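Uncharacterized protein (Thermanaerovibrio acidaminovorans, PDB 3QOO) is of unknown function but has the hot-dog fold and resembles fluoroacetyl-CoA-specific thioesterases, so it may act on a coenzyme A thioester. Local coordinates at residues M18-S23 against V85-T90; M39-F44 against V73-P78; E46-L51 against G115-V120. One frame throughout, in Å; residues are numbered along the deposited sequence.

Interaction 1: M18-S23 against V85-T90; sequences MVKKVS and VTFTVT. With NA (sodium ion), chain B.
The side chains of Lys20 and Phe87 run alongside each other in one direction, toward the inner, helix-facing side of an antiparallel strand pair at one edge of the hot-dog sheet. They are diagonal neighbours, since Lys20 is paired with Val85 and Phe87 with Met18. The aliphatic base of the lysine lies against the ring obliquely, with Lys20 CB 3.8 Å from Phe87 CE2. Beyond it the chain turns at chi2 (70°), carrying the ammonium group away from the ring to a salt bridge with Asp26. Phe87 continues inward onto Thr47 and Leu51 of helix 41-56, and Met18, a selenomethionine, reaches Gln50 of the same helix. On the other side of the sheet, Val19 and Thr86 form a non-hydrogen-bonded pair in which Val19 CG2 meets Thr86 OG1 at 3.7 Å; each branch lies beside its own backbone N, which brings the two together.

Four backbone hydrogen bonds hold these orientations in register. The hydrogen-bonded pairs Met18-Phe87 and Lys20-Val85 make two each, among them the bond from Phe87 N to Met18 O at 2.8 Å. Over 18-21 and 85-90 the local strand directions are 143° apart, a marked departure from exact antiparallel.

Where the first strand gives way to loop, Val22 CG2 packs on Val85 CG2 at 3.8 Å. The chain then enters a sodium site that also takes in Ser25 and three waters; Ser23 OG binds the sodium ion at 2.5 Å.

Interaction 2: M39-F44 against V73-P78; sequences MSTAAF and VHNLAP
Thr41 OG1 accepts a hydrogen bond of 2.9 Å from Asn75 ND2 and so joins the first turn of the central hot-dog helix to the end of strand 64-75. The hydroxyl oxygen lies close to the amide plane, 9° out of it, and the N-H points at it with moderate bend (151°). Asn75 was modelled in two positions, and this account holds for one of them.

In that position the other half of the amide is placed as well. Asn75 OD1 receives a hydrogen bond from a water that also donates to Met39 O, bridging the Met39 carbonyl, just ahead of the helix, to the strand. The same oxygen approaches Phe44 CE2 obliquely at 3.5 Å, with ring and amide planes 61° apart. One face of that ring takes the selenium of Met39, offset toward the rim.

Apolar packing fills in beside the amide. Thr41 and Val73 pass alongside, running opposite ways, with Thr41 CG2 3.8 Å from Val73 CB: this methyl stands opposite the backbone N and faces the valine, while OG1 turns to the asparagine. Val73 and His74 also pair with a strand of the second subunit, which continues the sheet across the dimer interface. At the helix start, Ser40 is the N-cap residue, its OG accepting from Ala43 N at 3.0 Å.

Interaction 3: E46-L51 against G115-V120; sequences ETMTQL and GLQERV
Hydrogen bonding centres on the carboxamide of Gln117, which rises from the sheet toward the helix round which the sheet of the hot-dog fold wraps. Gln117 NE2 donates to Thr49 OG1 over 2.9 Å, a fairly straight bond (160°) with the hydroxyl oxygen near the amide plane. The two side chains cross at about a right angle. Gln117 CG stands anti to the backbone N (chi1 -173°), and the extended chain beyond it spans the gap between strand and helix. NE2 is also bonded to Ser71 on the neighbouring strand, and Thr49 OG1 to the carbonyl of Leu45 one helical turn back.

The other end of the amide meets a charged group: Arg119 NH1 donates to Gln117 OE1 at 2.8 Å. The oxygen lies near the guanidinium plane, but the nitrogen sits well above the carbonyl plane, 58° out of it.

Van der Waals contacts flank this polar centre. Selenomethionine Met48 bends at its last torsion and lays its tip along the strand backbone, with SE 3.6 Å from Leu116 C and CE 3.4 Å from Leu116 O. Farther along, Thr49 CG2 lies 3.8 Å from Arg119 NH1, oblique to the guanidinium.

With both amide atoms engaged and Gln117 buried, the rotation of the carboxamide is fixed by its partners: OE1 faces the arginine donor, where the nearby positive charge probably polarises the amide and makes NE2 a stronger donor to Thr49.

All three contacts serve one sheet, but at different depths. Interaction 3 lies near the centre of the chain and is buried, whereas interactions 1 and 2 are partly buried and lie farther out. Interaction 1 is strand against strand, built on backbone hydrogen bonds; interactions 2 and 3 join successive parts of helix 41-56 to adjacent strands, each through a side-chain amide donating to a threonine hydroxyl. Their surroundings differ, with water at the helix start and an arginine in the core. The contacts also touch: Phe87 CZ meets Phe44 CD1 at 3.6 Å, and Val73 CG2 meets Met48 CE. Interactions 2 and 3 also touch the second subunit; interaction 1 does not.

Interaction 1: M18-S23 against V85-T90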
loop_
_atom_site.group_PDB
_atom_site.type_symbol
_atom_site.label_atom_id
_atom_site.label_comp_id
_atom_site.label_asym_id
_atom_site.label_seq_id
_atom_site.Cartn_x
_atom_site.Cartn_y
_atom_site.Cartn_z
HETATM N N MSE A 18 -11.249 12.074 -6.186
HETATM C CA MSE A 18 -12.258 11.936 -5.150
HETATM C C MSE A 18 -11.757 12.502 -3.848
HETATM O O MSE A 18 -10.558 12.633 -3.645
HETATM C CB MSE A 18 -12.680 10.481 -4.990
HETATM C CG MSE A 18 -11.603 9.602 -4.480
HETATM SE SE MSE A 18 -12.100 7.728 -4.207
HETATM C CE MSE A 18 -13.097 7.975 -2.644
ATOM N N VAL A 19 -12.696 12.783 -2.964
ATOM C CA VAL A 19 -12.429 13.295 -1.640
ATOM C C VAL A 19 -12.745 12.209 -0.633
ATOM O O VAL A 19 -13.802 11.579 -0.668
ATOM C CB VAL A 19 -13.209 14.583 -1.303
ATOM C CG1 VAL A 19 -12.790 15.137 0.058
ATOM C CG2 VAL A 19 -13.043 15.596 -2.420
ATOM N N LYS A 20 -11.775 11.962 0.237
ATOM C CA LYS A 20 -11.851 10.904 1.203
ATOM C C LYS A 20 -11.741 11.528 2.586
ATOM O O LYS A 20 -10.739 12.191 2.855
ATOM C CB LYS A 20 -10.670 9.959 0.917
ATOM C CG LYS A 20 -10.333 8.969 1.925
ATOM C CD LYS A 20 -11.339 7.892 2.068
ATOM C CE LYS A 20 -10.870 6.933 3.146
ATOM N NZ LYS A 20 -11.852 5.839 3.430
ATOM N N LYS A 21 -12.712 11.282 3.466
ATOM C CA LYS A 21 -12.627 11.734 4.855
ATOM C C LYS A 21 -11.834 10.708 5.671
ATOM O O LYS A 21 -12.074 9.494 5.598
ATOM C CB LYS A 21 -14.009 11.932 5.501
ATOM C CG LYS A 21 -13.891 12.807 6.759
ATOM C CD LYS A 21 -15.174 13.254 7.312
ATOM C CE LYS A 21 -15.913 14.067 6.337
ATOM N NZ LYS A 21 -15.528 15.496 6.319
ATOM N N VAL A 22 -10.890 11.180 6.458
ATOM C CA VAL A 22 -10.066 10.257 7.247
ATOM C C VAL A 22 -10.877 9.781 8.442
ATOM O O VAL A 22 -11.267 10.571 9.308
ATOM C CB VAL A 22 -8.735 10.880 7.678
ATOM C CG1 VAL A 22 -7.925 9.886 8.499
ATOM C CG2 VAL A 22 -7.950 11.408 6.478
ATOM N N SER A 23 -11.062 8.467 8.533
ATOM C CA SER A 23 -11.826 7.830 9.592
ATOM C C SER A 23 -10.977 6.778 10.309
ATOM O O SER A 23 -9.882 6.451 9.872
ATOM C CB SER A 23 -13.108 7.213 9.063
ATOM O OG SER A 23 -12.822 6.034 8.310
ATOM N N VAL A 85 -9.261 14.582 2.395
ATOM C CA VAL A 85 -8.130 14.428 1.492
ATOM C C VAL A 85 -8.601 14.237 0.057
ATOM O O VAL A 85 -9.350 13.303 -0.227
ATOM C CB VAL A 85 -7.227 13.235 1.925
ATOM C CG1 VAL A 85 -6.026 13.138 1.032
ATOM C CG2 VAL A 85 -6.806 13.392 3.386
ATOM N N THR A 86 -8.180 15.153 -0.811
ATOM C CA THR A 86 -8.497 15.053 -2.235
ATOM C C THR A 86 -7.402 14.240 -2.929
ATOM O O THR A 86 -6.233 14.622 -2.914
ATOM C CB THR A 86 -8.627 16.433 -2.868
ATOM O OG1 THR A 86 -9.659 17.127 -2.182
ATOM C CG2 THR A 86 -8.921 16.371 -4.352
ATOM N N PHE A 87 -7.798 13.132 -3.538
ATOM C CA PHE A 87 -6.925 12.289 -4.331
ATOM C C PHE A 87 -7.123 12.575 -5.795
ATOM O O PHE A 87 -8.268 12.624 -6.274
ATOM C CB PHE A 87 -7.222 10.816 -4.086
ATOM C CG PHE A 87 -6.794 10.282 -2.761
ATOM C CD1 PHE A 87 -5.736 9.394 -2.680
ATOM C CD2 PHE A 87 -7.470 10.612 -1.604
ATOM C CE1 PHE A 87 -5.365 8.834 -1.460
ATOM C CE2 PHE A 87 -7.050 10.071 -0.382
ATOM C CZ PHE A 87 -6.008 9.192 -0.311
ATOM N N THR A 88 -6.002 12.736 -6.504
ATOM C CA THR A 88 -6.006 12.896 -7.954
ATOM C C THR A 88 -5.126 11.797 -8.525
ATOM O O THR A 88 -3.948 11.698 -8.142
ATOM C CB THR A 88 -5.457 14.258 -8.383
ATOM O OG1 THR A 88 -6.175 15.291 -7.713
ATOM C CG2 THR A 88 -5.610 14.433 -9.900
ATOM N N VAL A 89 -5.713 10.953 -9.368
ATOM C CA VAL A 89 -5.004 9.900 -10.035
ATOM C C VAL A 89 -5.052 10.118 -11.534
ATOM O O VAL A 89 -6.128 10.387 -12.064
ATOM C CB VAL A 89 -5.551 8.520 -9.607
ATOM C CG1 VAL A 89 -4.933 7.400 -10.420
ATOM C CG2 VAL A 89 -5.273 8.288 -8.106
ATOM N N THR A 90 -3.898 10.018 -12.173
ATOM C CA THR A 90 -3.691 10.454 -13.555
ATOM C C THR A 90 -2.943 9.405 -14.348
ATOM O O THR A 90 -1.948 8.869 -13.868
ATOM C CB THR A 90 -2.840 11.738 -13.597
ATOM O OG1 THR A 90 -3.442 12.731 -12.759
ATOM C CG2 THR A 90 -2.703 12.273 -15.023
HETATM NA NA NA B . -14.372 4.164 7.944
HETATM O O HOH W 1 -14.271 4.634 5.638
HETATM O O HOH W 2 -15.639 2.153 7.606
HETATM O O HOH W 3 -14.314 3.848 10.376
#

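Interaction 2: M39-F44 against V73-P78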
loop_
_atom_site.group_PDB
_atom_site.type_symbol
_atom_site.label_atom_id
_atom_site.label_comp_id
_atom_site.label_asym_id
_atom_site.label_seq_id
_atom_site.Cartn_x
_atom_site.Cartn_y
_atom_site.Cartn_z
HETATM N N MSE A 39 -3.945 9.126 8.690
HETATM C CA MSE A 39 -4.200 8.124 7.674
HETATM C C MSE A 39 -2.962 7.279 7.391
HETATM O O MSE A 39 -1.849 7.803 7.269
HETATM C CB MSE A 39 -4.648 8.844 6.397
HETATM C CG MSE A 39 -4.978 7.915 5.216
HETATM SE SE MSE A 39 -5.846 8.833 3.721
HETATM C CE MSE A 39 -7.438 8.200 4.252
ATOM N N SER A 40 -3.164 5.971 7.258
ATOM C CA SER A 40 -2.083 5.006 7.016
ATOM C C SER A 40 -1.693 4.933 5.548
ATOM O O SER A 40 -2.442 5.302 4.628
ATOM C CB SER A 40 -2.538 3.631 7.433
ATOM O OG SER A 40 -3.478 3.124 6.515
ATOM N N THR A 41 -0.513 4.398 5.303
ATOM C CA THR A 41 -0.070 4.168 3.943
ATOM C C THR A 41 -1.004 3.223 3.204
ATOM O O THR A 41 -1.299 3.445 2.033
ATOM C CB THR A 41 1.341 3.618 3.916
ATOM O OG1 THR A 41 2.168 4.464 4.731
ATOM C CG2 THR A 41 1.904 3.603 2.492
ATOM N N ALA A 42 -1.494 2.194 3.880
ATOM C CA ALA A 42 -2.418 1.252 3.265
ATOM C C ALA A 42 -3.683 1.963 2.802
ATOM O O ALA A 42 -4.229 1.653 1.724
ATOM C CB ALA A 42 -2.798 0.123 4.228
ATOM N N ALA A 43 -4.165 2.926 3.583
ATOM C CA ALA A 43 -5.348 3.691 3.204
ATOM C C ALA A 43 -5.082 4.539 1.977
ATOM O O ALA A 43 -5.944 4.643 1.098
ATOM C CB ALA A 43 -5.812 4.561 4.359
ATOM N N PHE A 44 -3.949 5.212 1.918
ATOM C CA PHE A 44 -3.587 5.951 0.704
ATOM C C PHE A 44 -3.571 5.035 -0.494
ATOM O O PHE A 44 -4.079 5.386 -1.569
ATOM C CB PHE A 44 -2.236 6.646 0.844
ATOM C CG PHE A 44 -2.265 7.865 1.710
ATOM C CD1 PHE A 44 -2.819 9.036 1.272
ATOM C CD2 PHE A 44 -1.656 7.873 2.941
ATOM C CE1 PHE A 44 -2.849 10.155 2.044
ATOM C CE2 PHE A 44 -1.660 9.014 3.724
ATOM C CZ PHE A 44 -2.257 10.152 3.278
ATOM N N VAL A 73 3.960 4.411 -2.543
ATOM C CA VAL A 73 3.424 5.581 -1.866
ATOM C C VAL A 73 4.540 6.274 -1.123
ATOM O O VAL A 73 5.349 5.610 -0.454
ATOM C CB VAL A 73 2.262 5.204 -0.894
ATOM C CG1 VAL A 73 1.767 6.430 -0.103
ATOM C CG2 VAL A 73 1.136 4.570 -1.660
ATOM N N HIS A 74 4.590 7.595 -1.234
ATOM C CA HIS A 74 5.453 8.441 -0.412
ATOM C C HIS A 74 4.590 9.287 0.503
ATOM O O HIS A 74 3.724 10.027 0.053
ATOM C CB HIS A 74 6.307 9.378 -1.269
ATOM C CG HIS A 74 7.230 8.677 -2.206
ATOM N ND1 HIS A 74 8.103 9.377 -3.023
ATOM C CD2 HIS A 74 7.424 7.365 -2.495
ATOM C CE1 HIS A 74 8.782 8.525 -3.777
ATOM N NE2 HIS A 74 8.398 7.293 -3.467
ATOM N N ASN A 75 4.796 9.164 1.794
ATOM C CA ASN A 75 4.108 10.007 2.730
ATOM C C ASN A 75 4.858 11.299 2.847
ATOM O O ASN A 75 6.094 11.323 2.921
ATOM C CB ASN A 75 3.991 9.331 4.077
ATOM C CG ASN A 75 2.965 8.250 4.060
ATOM O OD1 ASN A 75 1.783 8.525 3.888
ATOM N ND2 ASN A 75 3.405 7.009 4.195
ATOM N N LEU A 76 4.108 12.377 2.841
ATOM C CA LEU A 76 4.673 13.741 2.960
ATOM C C LEU A 76 4.308 14.407 4.264
ATOM O O LEU A 76 5.157 15.031 4.899
ATOM C CB LEU A 76 4.225 14.611 1.800
ATOM C CG LEU A 76 4.547 14.029 0.417
ATOM C CD1 LEU A 76 4.172 15.110 -0.579
ATOM C CD2 LEU A 76 5.901 13.460 0.129
ATOM N N ALA A 77 3.085 14.262 4.724
ATOM C CA ALA A 77 2.632 14.973 5.888
ATOM C C ALA A 77 1.364 14.292 6.410
ATOM O O ALA A 77 0.664 13.605 5.672
ATOM C CB ALA A 77 2.385 16.469 5.544
ATOM N N PRO A 78 1.071 14.472 7.716
ATOM C CA PRO A 78 -0.026 13.731 8.296
ATOM C C PRO A 78 -1.400 14.244 7.862
ATOM O O PRO A 78 -1.672 15.435 7.938
ATOM C CB PRO A 78 0.212 13.889 9.804
ATOM C CG PRO A 78 0.929 15.224 9.926
ATOM C CD PRO A 78 1.875 15.190 8.749
HETATM O O HOH W 4 0.750 7.319 6.472
#

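Interaction 3: E46-L51 against G115-V120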
loop_
_atom_site.group_PDB
_atom_site.type_symbol
_atom_site.label_atom_id
_atom_site.label_comp_id
_atom_site.label_asym_id
_atom_site.label_seq_id
_atom_site.Cartn_x
_atom_site.Cartn_y
_atom_site.Cartn_z
ATOM N N GLU A 46 -5.174 2.035 -0.892
ATOM C CA GLU A 46 -6.510 1.567 -1.209
ATOM C C GLU A 46 -7.266 2.617 -2.045
ATOM O O GLU A 46 -7.991 2.293 -2.989
ATOM C CB GLU A 46 -7.272 1.276 0.082
ATOM C CG GLU A 46 -8.666 0.786 -0.156
ATOM C CD GLU A 46 -9.457 0.595 1.114
ATOM O OE1 GLU A 46 -8.855 0.626 2.210
ATOM O OE2 GLU A 46 -10.685 0.401 0.991
ATOM N N THR A 47 -7.116 3.889 -1.678
ATOM C CA THR A 47 -7.845 4.952 -2.343
ATOM C C THR A 47 -7.301 5.188 -3.760
ATOM O O THR A 47 -8.048 5.395 -4.715
ATOM C CB THR A 47 -7.815 6.227 -1.503
ATOM O OG1 THR A 47 -8.214 5.948 -0.139
ATOM C CG2 THR A 47 -8.693 7.263 -2.144
HETATM N N MSE A 48 -5.982 5.116 -3.897
HETATM C CA MSE A 48 -5.354 5.158 -5.193
HETATM C C MSE A 48 -5.871 4.043 -6.101
HETATM O O MSE A 48 -6.214 4.283 -7.273
HETATM C CB MSE A 48 -3.838 5.080 -5.047
HETATM C CG MSE A 48 -3.109 5.009 -6.402
HETATM SE SE MSE A 48 -1.160 5.259 -6.260
HETATM C CE MSE A 48 -0.706 3.722 -5.134
ATOM N N THR A 49 -5.958 2.842 -5.547
ATOM C CA THR A 49 -6.462 1.680 -6.273
ATOM C C THR A 49 -7.909 1.938 -6.735
ATOM O O THR A 49 -8.269 1.680 -7.885
ATOM C CB THR A 49 -6.395 0.410 -5.436
ATOM O OG1 THR A 49 -5.020 0.120 -5.197
ATOM C CG2 THR A 49 -7.049 -0.733 -6.166
ATOM N N GLN A 50 -8.739 2.422 -5.825
ATOM C CA GLN A 50 -10.127 2.697 -6.160
ATOM C C GLN A 50 -10.249 3.643 -7.344
ATOM O O GLN A 50 -11.023 3.377 -8.279
ATOM C CB GLN A 50 -10.863 3.298 -4.957
ATOM C CG GLN A 50 -12.310 3.616 -5.283
ATOM C CD GLN A 50 -13.070 4.203 -4.141
ATOM O OE1 GLN A 50 -12.605 4.166 -3.006
ATOM N NE2 GLN A 50 -14.281 4.695 -4.412
ATOM N N LEU A 51 -9.502 4.728 -7.313
ATOM C CA LEU A 51 -9.550 5.682 -8.424
ATOM C C LEU A 51 -8.973 5.125 -9.701
ATOM O O LEU A 51 -9.519 5.381 -10.770
ATOM C CB LEU A 51 -8.828 6.966 -8.062
ATOM C CG LEU A 51 -9.633 8.002 -7.327
ATOM C CD1 LEU A 51 -8.756 9.177 -6.984
ATOM C CD2 LEU A 51 -10.819 8.430 -8.121
ATOM N N GLY A 115 2.026 9.028 -5.049
ATOM C CA GLY A 115 2.128 7.632 -5.347
ATOM C C GLY A 115 2.162 7.292 -6.795
ATOM O O GLY A 115 2.008 8.184 -7.650
ATOM N N LEU A 116 2.321 6.008 -7.087
ATOM C CA LEU A 116 2.141 5.518 -8.421
ATOM C C LEU A 116 1.589 4.103 -8.345
ATOM O O LEU A 116 1.793 3.380 -7.363
ATOM C CB LEU A 116 3.383 5.556 -9.220
ATOM C CG LEU A 116 4.445 4.564 -8.944
ATOM C CD1 LEU A 116 4.087 3.095 -9.340
ATOM C CD2 LEU A 116 5.735 4.988 -9.680
ATOM N N GLN A 117 0.932 3.693 -9.428
ATOM C CA GLN A 117 0.407 2.346 -9.541
ATOM C C GLN A 117 0.490 1.885 -10.987
ATOM O O GLN A 117 0.090 2.625 -11.902
ATOM C CB GLN A 117 -1.014 2.266 -9.022
ATOM C CG GLN A 117 -1.569 0.825 -8.968
ATOM C CD GLN A 117 -2.853 0.766 -8.203
ATOM O OE1 GLN A 117 -3.938 0.764 -8.793
ATOM N NE2 GLN A 117 -2.752 0.764 -6.869
ATOM N N GLU A 118 1.010 0.688 -11.210
ATOM C CA GLU A 118 1.013 0.050 -12.498
ATOM C C GLU A 118 -0.063 -1.016 -12.469
ATOM O O GLU A 118 -0.074 -1.840 -11.556
ATOM C CB GLU A 118 2.359 -0.568 -12.798
ATOM C CG GLU A 118 2.457 -1.299 -14.136
ATOM C CD GLU A 118 3.774 -1.967 -14.356
ATOM O OE1 GLU A 118 4.766 -1.587 -13.699
ATOM O OE2 GLU A 118 3.795 -2.895 -15.193
ATOM N N ARG A 119 -0.936 -0.999 -13.470
ATOM C CA ARG A 119 -2.005 -2.005 -13.578
ATOM C C ARG A 119 -1.901 -2.693 -14.948
ATOM O O ARG A 119 -1.450 -2.082 -15.930
ATOM C CB ARG A 119 -3.387 -1.343 -13.432
ATOM C CG ARG A 119 -3.548 -0.603 -12.118
ATOM C CD ARG A 119 -4.970 -0.130 -11.827
ATOM N NE ARG A 119 -5.901 -1.231 -11.634
ATOM C CZ ARG A 119 -6.010 -1.951 -10.523
ATOM N NH1 ARG A 119 -5.296 -1.653 -9.415
ATOM N NH2 ARG A 119 -6.848 -2.982 -10.505
ATOM N N VAL A 120 -2.304 -3.951 -14.985
ATOM C CA VAL A 120 -2.300 -4.762 -16.190
ATOM C C VAL A 120 -3.734 -5.081 -16.592
ATOM O O VAL A 120 -4.585 -5.323 -15.750
ATOM C CB VAL A 120 -1.447 -6.063 -16.036
ATOM C CG1 VAL A 120 -1.990 -7.001 -14.929
ATOM C CG2 VAL A 120 -1.327 -6.819 -17.353
#